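Local coordinates for protein beta 1-3 glucanase (Clostridium beijerinckii NCIMB 8052, PDB 5H4E) that probably hydrolyses beta-1,3-glucans, as a glycoside hydrolase family 64 domain of a bacterial beta-1,3-glucanase, at residues T152-I164 with T175-N187. Numbering follows the deposited sequence.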
# COMPACT_ATOMS: atom_id res chain seq x y z
N THR A 152 3.83 -4.14 -5.08
CA THR A 152 2.39 -4.05 -5.28
C THR A 152 1.74 -3.73 -3.95
O THR A 152 2.36 -3.92 -2.89
CB THR A 152 1.79 -5.37 -5.81
OG1 THR A 152 1.89 -6.38 -4.80
CG2 THR A 152 2.50 -5.84 -7.07
N THR A 153 0.50 -3.27 -3.96
CA THR A 153 -0.14 -3.01 -2.68
C THR A 153 -1.63 -3.31 -2.72
O THR A 153 -2.33 -2.89 -3.64
CB THR A 153 0.08 -1.55 -2.23
OG1 THR A 153 -0.65 -1.31 -1.03
CG2 THR A 153 -0.35 -0.55 -3.31
N ARG A 154 -2.11 -4.05 -1.72
CA ARG A 154 -3.55 -4.23 -1.54
C ARG A 154 -4.01 -3.50 -0.29
O ARG A 154 -5.01 -3.87 0.31
CB ARG A 154 -3.92 -5.72 -1.46
CG ARG A 154 -4.30 -6.33 -2.80
CD ARG A 154 -3.12 -6.29 -3.76
NE ARG A 154 -3.51 -6.62 -5.13
CZ ARG A 154 -4.00 -5.75 -6.01
NH1 ARG A 154 -4.18 -4.47 -5.66
NH2 ARG A 154 -4.30 -6.15 -7.24
N VAL A 155 -3.30 -2.45 0.09
CA VAL A 155 -3.63 -1.75 1.32
C VAL A 155 -4.96 -1.01 1.19
O VAL A 155 -5.73 -0.93 2.14
CB VAL A 155 -2.49 -0.78 1.71
CG1 VAL A 155 -2.92 0.15 2.83
CG2 VAL A 155 -1.27 -1.60 2.13
N ASP A 156 -5.25 -0.50 -0.01
CA ASP A 156 -6.50 0.22 -0.25
C ASP A 156 -7.55 -0.60 -0.99
O ASP A 156 -8.75 -0.44 -0.78
CB ASP A 156 -6.23 1.51 -1.05
CG ASP A 156 -5.67 2.63 -0.19
OD1 ASP A 156 -5.60 2.47 1.04
OD2 ASP A 156 -5.32 3.69 -0.74
N GLN A 157 -7.10 -1.49 -1.88
CA GLN A 157 -8.02 -2.16 -2.79
C GLN A 157 -7.42 -3.39 -3.48
O GLN A 157 -6.19 -3.58 -3.50
CB GLN A 157 -8.47 -1.18 -3.88
CG GLN A 157 -7.29 -0.70 -4.69
CD GLN A 157 -7.67 -0.09 -6.04
OE1 GLN A 157 -8.63 0.67 -6.14
NE2 GLN A 157 -6.90 -0.42 -7.07
N PHE A 158 -8.31 -4.21 -4.04
CA PHE A 158 -7.97 -5.10 -5.15
C PHE A 158 -8.84 -4.77 -6.35
O PHE A 158 -10.07 -4.90 -6.28
CB PHE A 158 -8.16 -6.56 -4.79
CG PHE A 158 -7.99 -7.48 -5.98
CD1 PHE A 158 -6.73 -7.96 -6.32
CD2 PHE A 158 -9.07 -7.84 -6.76
CE1 PHE A 158 -6.56 -8.78 -7.42
CE2 PHE A 158 -8.91 -8.66 -7.86
CZ PHE A 158 -7.66 -9.13 -8.21
N CYS A 159 -8.21 -4.38 -7.45
CA CYS A 159 -8.94 -4.10 -8.69
C CYS A 159 -8.62 -5.12 -9.78
O CYS A 159 -9.52 -5.77 -10.28
CB CYS A 159 -8.63 -2.68 -9.19
SG CYS A 159 -9.48 -2.29 -10.74
N TYR A 160 -7.35 -5.27 -10.14
CA TYR A 160 -6.97 -6.29 -11.11
C TYR A 160 -5.67 -6.96 -10.67
O TYR A 160 -4.88 -6.35 -9.95
CB TYR A 160 -6.84 -5.70 -12.53
CG TYR A 160 -5.79 -4.63 -12.76
CD1 TYR A 160 -4.44 -4.95 -12.85
CD2 TYR A 160 -6.16 -3.29 -12.95
CE1 TYR A 160 -3.48 -3.97 -13.07
CE2 TYR A 160 -5.20 -2.29 -13.19
CZ TYR A 160 -3.86 -2.65 -13.25
OH TYR A 160 -2.90 -1.69 -13.49
N PRO A 161 -5.44 -8.21 -11.09
CA PRO A 161 -4.23 -8.89 -10.61
C PRO A 161 -2.95 -8.32 -11.24
O PRO A 161 -2.91 -8.08 -12.45
CB PRO A 161 -4.44 -10.34 -11.04
CG PRO A 161 -5.38 -10.26 -12.19
CD PRO A 161 -6.29 -9.11 -11.88
N TYR A 162 -1.93 -8.09 -10.42
CA TYR A 162 -0.64 -7.65 -10.94
C TYR A 162 0.49 -8.08 -10.03
O TYR A 162 0.28 -8.41 -8.86
CB TYR A 162 -0.62 -6.12 -11.18
CG TYR A 162 -0.52 -5.21 -9.96
CD1 TYR A 162 0.41 -4.19 -9.91
CD2 TYR A 162 -1.41 -5.33 -8.89
CE1 TYR A 162 0.48 -3.32 -8.80
CE2 TYR A 162 -1.35 -4.47 -7.79
CZ TYR A 162 -0.41 -3.48 -7.76
OH TYR A 162 -0.35 -2.62 -6.66
N ASN A 163 1.68 -8.17 -10.60
CA ASN A 163 2.83 -8.65 -9.85
C ASN A 163 4.04 -7.98 -10.44
O ASN A 163 3.98 -7.46 -11.56
CB ASN A 163 2.93 -10.19 -9.89
CG ASN A 163 3.17 -10.75 -11.30
OD1 ASN A 163 4.28 -10.72 -11.82
ND2 ASN A 163 2.12 -11.29 -11.90
N ILE A 164 5.13 -7.97 -9.69
CA ILE A 164 6.32 -7.27 -10.13
C ILE A 164 7.51 -8.22 -10.02
O ILE A 164 7.65 -8.93 -9.03
CB ILE A 164 6.56 -5.98 -9.28
CG1 ILE A 164 5.35 -5.05 -9.39
CG2 ILE A 164 7.89 -5.29 -9.68
CD1 ILE A 164 5.38 -3.88 -8.40
N THR A 175 9.94 -12.26 -7.81
CA THR A 175 8.63 -11.84 -8.31
C THR A 175 7.59 -11.95 -7.20
O THR A 175 7.32 -13.05 -6.71
CB THR A 175 8.18 -12.68 -9.53
OG1 THR A 175 9.14 -12.53 -10.58
CG2 THR A 175 6.81 -12.22 -10.05
N TYR A 176 7.01 -10.81 -6.81
CA TYR A 176 5.96 -10.79 -5.80
C TYR A 176 4.71 -10.11 -6.34
O TYR A 176 4.80 -9.08 -7.02
CB TYR A 176 6.41 -10.05 -4.54
CG TYR A 176 7.56 -10.68 -3.79
CD1 TYR A 176 7.82 -12.04 -3.88
CD2 TYR A 176 8.37 -9.91 -2.97
CE1 TYR A 176 8.88 -12.62 -3.18
CE2 TYR A 176 9.43 -10.47 -2.26
CZ TYR A 176 9.68 -11.83 -2.38
OH TYR A 176 10.72 -12.41 -1.69
N GLY A 177 3.55 -10.69 -6.04
CA GLY A 177 2.28 -10.09 -6.39
C GLY A 177 1.16 -11.11 -6.44
O GLY A 177 1.30 -12.21 -5.89
N ASP A 178 0.04 -10.74 -7.06
CA ASP A 178 -1.14 -11.60 -7.11
C ASP A 178 -0.94 -12.82 -7.97
O ASP A 178 -0.20 -12.78 -8.96
CB ASP A 178 -2.35 -10.83 -7.68
CG ASP A 178 -2.58 -9.52 -6.98
OD1 ASP A 178 -2.44 -9.47 -5.75
OD2 ASP A 178 -2.87 -8.53 -7.68
N THR A 179 -1.64 -13.90 -7.64
CA THR A 179 -1.76 -15.04 -8.55
C THR A 179 -3.21 -15.25 -8.90
O THR A 179 -4.08 -15.12 -8.03
CB THR A 179 -1.21 -16.34 -7.93
OG1 THR A 179 -2.02 -16.69 -6.79
CG2 THR A 179 0.22 -16.15 -7.50
N GLY A 180 -3.49 -15.57 -10.16
CA GLY A 180 -4.86 -15.85 -10.56
C GLY A 180 -5.47 -14.76 -11.40
O GLY A 180 -4.93 -13.65 -11.48
N THR A 181 -6.60 -15.07 -12.04
CA THR A 181 -7.36 -14.10 -12.82
C THR A 181 -8.28 -13.25 -11.94
O THR A 181 -8.62 -13.63 -10.81
CB THR A 181 -8.24 -14.78 -13.89
OG1 THR A 181 -9.37 -15.40 -13.25
CG2 THR A 181 -7.46 -15.83 -14.69
N ARG A 182 -8.67 -12.10 -12.47
CA ARG A 182 -9.54 -11.19 -11.75
C ARG A 182 -10.87 -11.86 -11.37
O ARG A 182 -11.26 -11.84 -10.20
CB ARG A 182 -9.78 -9.94 -12.59
CG ARG A 182 -10.53 -8.84 -11.86
CD ARG A 182 -10.68 -7.61 -12.76
NE ARG A 182 -11.45 -6.54 -12.13
CZ ARG A 182 -12.75 -6.34 -12.28
NH1 ARG A 182 -13.34 -5.31 -11.66
NH2 ARG A 182 -13.48 -7.13 -13.07
N ALA A 183 -11.54 -12.44 -12.36
CA ALA A 183 -12.82 -13.13 -12.13
C ALA A 183 -12.69 -14.20 -11.06
O ALA A 183 -13.53 -14.28 -10.16
CB ALA A 183 -13.34 -13.75 -13.43
N ASP A 184 -11.66 -15.02 -11.15
CA ASP A 184 -11.49 -16.09 -10.17
C ASP A 184 -11.21 -15.55 -8.78
O ASP A 184 -11.70 -16.10 -7.80
CB ASP A 184 -10.37 -17.05 -10.56
CG ASP A 184 -10.74 -17.95 -11.72
OD1 ASP A 184 -11.94 -17.98 -12.11
OD2 ASP A 184 -9.83 -18.63 -12.22
N LEU A 185 -10.42 -14.48 -8.69
CA LEU A 185 -10.08 -13.91 -7.38
C LEU A 185 -11.30 -13.24 -6.73
O LEU A 185 -11.54 -13.42 -5.52
CB LEU A 185 -8.92 -12.91 -7.52
CG LEU A 185 -7.55 -13.53 -7.78
CD1 LEU A 185 -6.55 -12.46 -8.24
CD2 LEU A 185 -7.04 -14.26 -6.52
N MET A 186 -12.05 -12.48 -7.51
CA MET A 186 -13.31 -11.89 -7.05
C MET A 186 -14.27 -12.94 -6.50
O MET A 186 -14.81 -12.79 -5.40
CB MET A 186 -14.00 -11.16 -8.20
CG MET A 186 -13.25 -10.00 -8.79
SD MET A 186 -13.25 -8.60 -7.68
CE MET A 186 -12.88 -7.27 -8.83
N ASN A 187 -14.49 -14.00 -7.27
CA ASN A 187 -15.41 -15.05 -6.86
C ASN A 187 -14.92 -15.79 -5.62
O ASN A 187 -15.68 -16.03 -4.68
CB ASN A 187 -15.64 -16.04 -8.00
CG ASN A 187 -16.40 -15.42 -9.17
OD1 ASN A 187 -17.20 -14.49 -8.99
ND2 ASN A 187 -16.17 -15.94 -10.37
O HOH W 1 5.47 -6.50 -5.43
O HOH W 2 -0.24 -7.65 -6.01
O HOH W 3 -0.59 -10.92 -11.22
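Arg154 presents its NE/NH2 side to the carboxylate of buried Asp178, the two planes only 11° apart, with one nitrogen to each oxygen. Arg154 NE reaches Asp178 OD1 at 3.1 Å on its syn lone pair, while Arg154 NH2 lies 2.8 Å from Asp178 OD2. A bend at chi2 (63°) folds the arginine chain on its way to this salt bridge. Phe158 CA and Tyr162 CE2 lie against opposite faces of its guanidinium, each displaced toward the rim. From the anti side, Asp178 OD2 also accepts the backbone N of Tyr162 at 2.9 Å, so two donors grip this oxygen, and Asp178 N returns a bond to Tyr162 O. The exchange extends the pairing at the open end of an antiparallel hairpin, one residue past strand 173-177; within the hairpin Ile164 and Tyr176 form a hydrogen-bonded pair and Asn163 faces Gly177 at a CA-CA distance of 3.8 Å. Water bridges Asn163 ND2 to Asp178 O.

Toward the helix the contact becomes largely apolar. Phe158 CZ meets Leu185 CD1 at 3.5 Å, and Met186 makes a Met-aromatic contact at the ring edge. Pro161 lies across Arg182, with Pro161 CD 3.7 Å from Arg182 CB. Arg182, extended from CG to NE, donates NE to Cys159 O at 2.8 Å, with Met186 CE near the rim of one guanidinium face. Thr181 OG1 caps the helix N-terminus through Asp184 N.

Glu137 of strand 136-144 gives Arg154 a second carboxylate, and Arg182 NH1 bonds Asp204 O. The hairpin 162-168/173-177 lies at one edge of a five-stranded mixed sheet, with 173-177 outermost and strand 366-374 next to 162-168; helix 182-192 follows closely and packs against Phe158 of strand 157-158 and nearby Pro161.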